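Local atomic coordinates of activated BY transcription factor SSRB (Salmonella enterica, PDB entry 2WNW), a protein that belongs to glycosyl hydrolase family 30, combining a TIM-barrel domain with a beta-sandwich domain. Residues G49-E54 / G327-N332; A86-Q91 / L139-W144. One frame throughout, in Å; residues are numbered along the deposited sequence.

Interactions 1 and 2 lie in the same eight-stranded TIM barrel, with centres about 9 Å apart. Interaction 1 joins the first strand, 48-51, to the last, 327-330, and so closes the barrel; interaction 2 pairs the second and third strands, 85-90 and 138-143. Along the chain, 86-91 and 139-144 both fall between 49-54 and 327-332, which nests interaction 2 inside the long loop closed by interaction 1. Strands 48-51 and 85-90 are neighbours, and F52 N lies 2.9 Å from R87 O in a probable hydrogen bond. W331 and W144 bring their rings together, and each indole N-H bonds glycerol, probably from the crystallisation liquor, which may mark a pocket here.

Interaction 1: G49-E54 / G327-N332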
loop_
_atom_site.group_PDB
_atom_site.type_symbol
_atom_site.label_atom_id
_atom_site.label_comp_id
_atom_site.label_asym_id
_atom_site.label_seq_id
_atom_site.Cartn_x
_atom_site.Cartn_y
_atom_site.Cartn_z
ATOM N N GLY A 49 -18.047 -10.555 10.206
ATOM C CA GLY A 49 -18.620 -11.337 11.284
ATOM C C GLY A 49 -17.620 -11.725 12.353
ATOM O O GLY A 49 -16.508 -11.195 12.403
ATOM N N GLY A 50 -18.032 -12.654 13.212
ATOM C CA GLY A 50 -17.188 -13.128 14.292
ATOM C C GLY A 50 -17.298 -14.636 14.437
ATOM O O GLY A 50 -17.971 -15.293 13.638
ATOM N N SER A 51 -16.675 -15.189 15.471
ATOM C CA SER A 51 -16.684 -16.637 15.641
ATOM C C SER A 51 -17.486 -17.215 16.791
ATOM O O SER A 51 -17.533 -16.659 17.889
ATOM C CB SER A 51 -15.248 -17.144 15.752
ATOM O OG SER A 51 -14.452 -16.651 14.689
ATOM N N PHE A 52 -18.108 -18.355 16.511
ATOM C CA PHE A 52 -18.880 -19.097 17.492
ATOM C C PHE A 52 -17.936 -20.189 17.995
ATOM O O PHE A 52 -17.451 -20.997 17.204
ATOM C CB PHE A 52 -20.090 -19.790 16.848
ATOM C CG PHE A 52 -21.063 -18.856 16.182
ATOM C CD1 PHE A 52 -21.232 -18.882 14.800
ATOM C CD2 PHE A 52 -21.846 -17.991 16.935
ATOM C CE1 PHE A 52 -22.170 -18.060 14.177
ATOM C CE2 PHE A 52 -22.788 -17.163 16.322
ATOM C CZ PHE A 52 -22.950 -17.200 14.941
ATOM N N THR A 53 -17.661 -20.202 19.293
ATOM C CA THR A 53 -16.807 -21.229 19.886
ATOM C C THR A 53 -17.566 -21.795 21.076
ATOM O O THR A 53 -18.540 -21.195 21.528
ATOM C CB THR A 53 -15.475 -20.647 20.405
ATOM O OG1 THR A 53 -15.749 -19.607 21.352
ATOM C CG2 THR A 53 -14.647 -20.090 19.255
ATOM N N GLU A 54 -17.136 -22.946 21.583
ATOM C CA GLU A 54 -17.806 -23.520 22.739
ATOM C C GLU A 54 -17.747 -22.501 23.875
ATOM O O GLU A 54 -18.702 -22.351 24.635
ATOM C CB GLU A 54 -17.138 -24.827 23.176
ATOM C CG GLU A 54 -17.552 -25.260 24.584
ATOM C CD GLU A 54 -17.281 -26.722 24.868
ATOM O OE1 GLU A 54 -18.152 -27.559 24.549
ATOM O OE2 GLU A 54 -16.199 -27.032 25.404
ATOM N N GLY A 327 -13.040 -10.625 2.817
ATOM C CA GLY A 327 -13.966 -10.696 3.934
ATOM C C GLY A 327 -13.279 -10.631 5.279
ATOM O O GLY A 327 -12.071 -10.850 5.373
ATOM N N PHE A 328 -14.057 -10.344 6.321
ATOM C CA PHE A 328 -13.535 -10.216 7.675
ATOM C C PHE A 328 -14.285 -11.066 8.692
ATOM O O PHE A 328 -15.511 -10.976 8.812
ATOM C CB PHE A 328 -13.603 -8.743 8.109
ATOM C CG PHE A 328 -13.360 -8.517 9.585
ATOM C CD1 PHE A 328 -12.069 -8.347 10.078
ATOM C CD2 PHE A 328 -14.428 -8.471 10.480
ATOM C CE1 PHE A 328 -11.841 -8.130 11.439
ATOM C CE2 PHE A 328 -14.214 -8.256 11.849
ATOM C CZ PHE A 328 -12.914 -8.083 12.326
ATOM N N ILE A 329 -13.543 -11.893 9.419
ATOM C CA ILE A 329 -14.130 -12.709 10.468
ATOM C C ILE A 329 -13.278 -12.576 11.724
ATOM O O ILE A 329 -12.114 -12.989 11.757
ATOM C CB ILE A 329 -14.214 -14.200 10.099
ATOM C CG1 ILE A 329 -14.915 -14.374 8.747
ATOM C CG2 ILE A 329 -15.020 -14.936 11.174
ATOM C CD1 ILE A 329 -15.038 -15.825 8.304
ATOM N N ASP A 330 -13.875 -11.979 12.748
ATOM C CA ASP A 330 -13.233 -11.780 14.040
ATOM C C ASP A 330 -13.194 -13.138 14.743
ATOM O O ASP A 330 -13.847 -14.086 14.305
ATOM C CB ASP A 330 -14.062 -10.774 14.847
ATOM C CG ASP A 330 -13.502 -10.505 16.234
ATOM O OD1 ASP A 330 -12.263 -10.520 16.411
ATOM O OD2 ASP A 330 -14.314 -10.255 17.148
ATOM N N TRP A 331 -12.417 -13.239 15.815
ATOM C CA TRP A 331 -12.333 -14.485 16.573
ATOM C C TRP A 331 -13.574 -14.497 17.477
ATOM O O TRP A 331 -14.628 -14.001 17.068
ATOM C CB TRP A 331 -11.029 -14.499 17.384
ATOM C CG TRP A 331 -10.626 -15.811 18.044
ATOM C CD1 TRP A 331 -9.701 -15.954 19.040
ATOM C CD2 TRP A 331 -11.101 -17.140 17.748
ATOM N NE1 TRP A 331 -9.571 -17.277 19.386
ATOM C CE2 TRP A 331 -10.416 -18.028 18.612
ATOM C CE3 TRP A 331 -12.036 -17.667 16.843
ATOM C CZ2 TRP A 331 -10.637 -19.415 18.600
ATOM C CZ3 TRP A 331 -12.257 -19.050 16.830
ATOM C CH2 TRP A 331 -11.559 -19.906 17.706
ATOM N N ASN A 332 -13.465 -15.036 18.692
ATOM C CA ASN A 332 -14.615 -15.105 19.607
ATOM C C ASN A 332 -15.523 -13.874 19.598
ATOM O O ASN A 332 -15.072 -12.756 19.828
ATOM C CB ASN A 332 -14.152 -15.326 21.049
ATOM C CG ASN A 332 -13.307 -16.563 21.209
ATOM O OD1 ASN A 332 -13.818 -17.687 21.244
ATOM N ND2 ASN A 332 -11.995 -16.364 21.303
#
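Closure of the TIM barrel takes place here, where G49, G50 and S51 of the first strand run alongside I329 and D330 of the last, both in the same sense. The axes of strands 49-51 and 327-330 approach to 4.2 Å and cross at -38°. D330 N donates to G49 O at 2.8 Å in an almost straight bond (176° at the hydrogen), whereas G49 N makes a weak bond to F328 O. The register then slips by one residue in a beta bulge: G49 pairs with I329, but S51 pairs with N332. Two successive carbonyls, of D330 and W331, therefore serve S51. Its N-H bonds W331 O at 2.9 Å from above the carbonyl plane, and its OG donates to D330 O at 2.7 Å, in that carbonyl's plane and on a lone pair. Because OG stands anti to the carbonyl carbon (chi1 -51°), the hydroxyl also meets the edge of the W331 ring, 3.4 Å from CE3. On the outer side of the barrel, the F328 ring packs against helix 305-322, while the carboxylate of D330 bonds Y313 OH of that helix. Past the bulge the contact passes to side chains. T53 sends its methyl CG2 to within 3.5 Å of W331 CH2, approaching the indole obliquely, and N332 ND2 sits 3.2 Å above the plane of the same indole, toward its rim. F95 meets the same ring, with the two planes nearly perpendicular. T53 occupies the N-cap position of helix 54-61, where its hydroxyl oxygen is gripped twice: OG1 accepts from A56 N and donates to N332 OD1 at 2.7 Å, in the plane of the amide carbonyl.

Interaction 2: A86-Q91 / L139-W144; sequences ARMPIQ and LMASPW
R87 and W144 meet from opposite directions beside the second and third strands of the TIM barrel, where 86-90 and 139-143 pair in parallel. The arginine chain is extended from CG to NE, with CG anti to the backbone N (chi1 180°), and this reach brings the guanidinium alongside S142 and up to the indole. W144 CH2 lies over one guanidinium face, 3.4 Å from R87 NH1, with the two planes turned 38° apart, so the groups overlap obliquely and do not stack flat. At the guanidinium edge, R87 NE donates to S142 OG at 3.0 Å, the oxygen standing 23° out of the plane; S142 OG also bonds S192 OG. The outer nitrogens are held as well, NH2 by a salt bridge to D239 and a bond to N195, and NH1 by a salt bridge to E294, which together fix the rotation of the group. P89 CB reaches the same indole at CZ3, 3.8 Å away. R87, M140, P89 and S142 lie on one face of the pair, and M140 turns there toward strands 190-192 and 289-294. On the other face, A86 CB touches L139 CD2 at 3.5 Å, and the M88 methyl CE comes against L139 CB. I90 and P143 lie side by side and point the same way, while I90 CG1 packs on A141 CB at 3.7 Å; helix 167-183 covers this side through Y177 and W170. Four backbone bonds join the strands: M140 N to A86 O, M88 N to M140 O, S142 N to M88 O and I90 N to S142 O. Next to I90 and W144 a water bridges the two segments, 2.7 Å from I90 O and 2.8 Å from W144 N, whose hydrogen it accepts.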
loop_
_atom_site.group_PDB
_atom_site.type_symbol
_atom_site.label_atom_id
_atom_site.label_comp_id
_atom_site.label_asym_id
_atom_site.label_seq_id
_atom_site.Cartn_x
_atom_site.Cartn_y
_atom_site.Cartn_z
ATOM N N ALA A 86 -19.386 -15.837 9.659
ATOM C CA ALA A 86 -19.046 -16.447 10.934
ATOM C C ALA A 86 -18.118 -17.628 10.703
ATOM O O ALA A 86 -18.087 -18.208 9.616
ATOM C CB ALA A 86 -20.306 -16.908 11.666
ATOM N N ARG A 87 -17.346 -17.963 11.729
ATOM C CA ARG A 87 -16.442 -19.104 11.666
ATOM C C ARG A 87 -16.691 -19.883 12.946
ATOM O O ARG A 87 -16.980 -19.296 13.991
ATOM C CB ARG A 87 -14.982 -18.639 11.588
ATOM C CG ARG A 87 -13.943 -19.768 11.530
ATOM C CD ARG A 87 -12.656 -19.276 10.861
ATOM N NE ARG A 87 -11.562 -20.254 10.865
ATOM C CZ ARG A 87 -10.591 -20.298 11.778
ATOM N NH1 ARG A 87 -10.566 -19.427 12.782
ATOM N NH2 ARG A 87 -9.620 -21.196 11.673
ATOM N N MET A 88 -16.610 -21.202 12.855
ATOM C CA MET A 88 -16.828 -22.061 14.011
ATOM C C MET A 88 -15.913 -23.274 13.911
ATOM O O MET A 88 -15.492 -23.656 12.821
ATOM C CB MET A 88 -18.296 -22.484 14.081
ATOM C CG MET A 88 -18.845 -23.053 12.784
ATOM S SD MET A 88 -20.642 -22.973 12.784
ATOM C CE MET A 88 -21.029 -23.820 11.248
ATOM N N PRO A 89 -15.588 -23.890 15.054
ATOM C CA PRO A 89 -14.709 -25.054 15.084
ATOM C C PRO A 89 -15.361 -26.418 14.900
ATOM O O PRO A 89 -16.473 -26.665 15.377
ATOM C CB PRO A 89 -14.052 -24.932 16.453
ATOM C CG PRO A 89 -15.201 -24.463 17.295
ATOM C CD PRO A 89 -15.836 -23.387 16.421
ATOM N N ILE A 90 -14.650 -27.288 14.188
ATOM C CA ILE A 90 -15.068 -28.667 13.965
ATOM C C ILE A 90 -14.260 -29.367 15.062
ATOM O O ILE A 90 -13.044 -29.531 14.944
ATOM C CB ILE A 90 -14.648 -29.161 12.556
ATOM C CG1 ILE A 90 -15.374 -28.334 11.489
ATOM C CG2 ILE A 90 -14.959 -30.650 12.400
ATOM C CD1 ILE A 90 -14.989 -28.673 10.049
ATOM N N GLN A 91 -14.961 -29.751 16.127
ATOM C CA GLN A 91 -14.383 -30.356 17.329
ATOM C C GLN A 91 -13.772 -29.204 18.138
ATOM O O GLN A 91 -13.879 -28.045 17.744
ATOM C CB GLN A 91 -13.348 -31.442 16.995
ATOM C CG GLN A 91 -13.943 -32.576 16.153
ATOM C CD GLN A 91 -13.121 -33.855 16.164
ATOM O OE1 GLN A 91 -11.886 -33.826 16.144
ATOM N NE2 GLN A 91 -13.809 -34.990 16.168
ATOM N N LEU A 139 -21.733 -19.256 6.823
ATOM C CA LEU A 139 -20.945 -19.885 7.875
ATOM C C LEU A 139 -19.757 -20.707 7.384
ATOM O O LEU A 139 -19.853 -21.453 6.405
ATOM C CB LEU A 139 -21.859 -20.765 8.738
ATOM C CG LEU A 139 -23.141 -20.091 9.248
ATOM C CD1 LEU A 139 -23.998 -21.101 10.003
ATOM C CD2 LEU A 139 -22.787 -18.919 10.146
ATOM N N MET A 140 -18.639 -20.566 8.088
ATOM C CA MET A 140 -17.411 -21.279 7.767
ATOM C C MET A 140 -17.006 -22.161 8.946
ATOM O O MET A 140 -17.083 -21.737 10.098
ATOM C CB MET A 140 -16.297 -20.275 7.473
ATOM C CG MET A 140 -14.946 -20.896 7.149
ATOM S SD MET A 140 -13.730 -19.606 6.813
ATOM C CE MET A 140 -12.255 -20.563 6.491
ATOM N N ALA A 141 -16.581 -23.387 8.660
ATOM C CA ALA A 141 -16.162 -24.307 9.712
ATOM C C ALA A 141 -14.712 -24.704 9.475
ATOM O O ALA A 141 -14.310 -24.956 8.337
ATOM C CB ALA A 141 -17.060 -25.545 9.726
ATOM N N SER A 142 -13.931 -24.745 10.554
ATOM C CA SER A 142 -12.514 -25.098 10.493
ATOM C C SER A 142 -12.139 -25.994 11.666
ATOM O O SER A 142 -12.613 -25.790 12.782
ATOM C CB SER A 142 -11.632 -23.842 10.574
ATOM O OG SER A 142 -11.944 -22.900 9.566
ATOM N N PRO A 143 -11.277 -26.996 11.428
ATOM C CA PRO A 143 -10.862 -27.891 12.510
ATOM C C PRO A 143 -9.555 -27.401 13.130
ATOM O O PRO A 143 -8.725 -26.805 12.448
ATOM C CB PRO A 143 -10.644 -29.237 11.807
ATOM C CG PRO A 143 -11.071 -29.019 10.362
ATOM C CD PRO A 143 -10.897 -27.552 10.122
ATOM N N TRP A 144 -9.386 -27.646 14.422
ATOM C CA TRP A 144 -8.157 -27.296 15.108
ATOM C C TRP A 144 -7.387 -28.614 15.252
ATOM O O TRP A 144 -6.157 -28.633 15.307
ATOM C CB TRP A 144 -8.459 -26.691 16.482
ATOM C CG TRP A 144 -8.453 -25.175 16.516
ATOM C CD1 TRP A 144 -7.582 -24.380 17.205
ATOM C CD2 TRP A 144 -9.377 -24.285 15.866
ATOM N NE1 TRP A 144 -7.905 -23.054 17.030
ATOM C CE2 TRP A 144 -9.001 -22.966 16.215
ATOM C CE3 TRP A 144 -10.483 -24.472 15.026
ATOM C CZ2 TRP A 144 -9.693 -21.837 15.752
ATOM C CZ3 TRP A 144 -11.174 -23.345 14.564
ATOM C CH2 TRP A 144 -10.773 -22.045 14.931
HETATM O O HOH W 1 -10.817 -29.043 16.338
#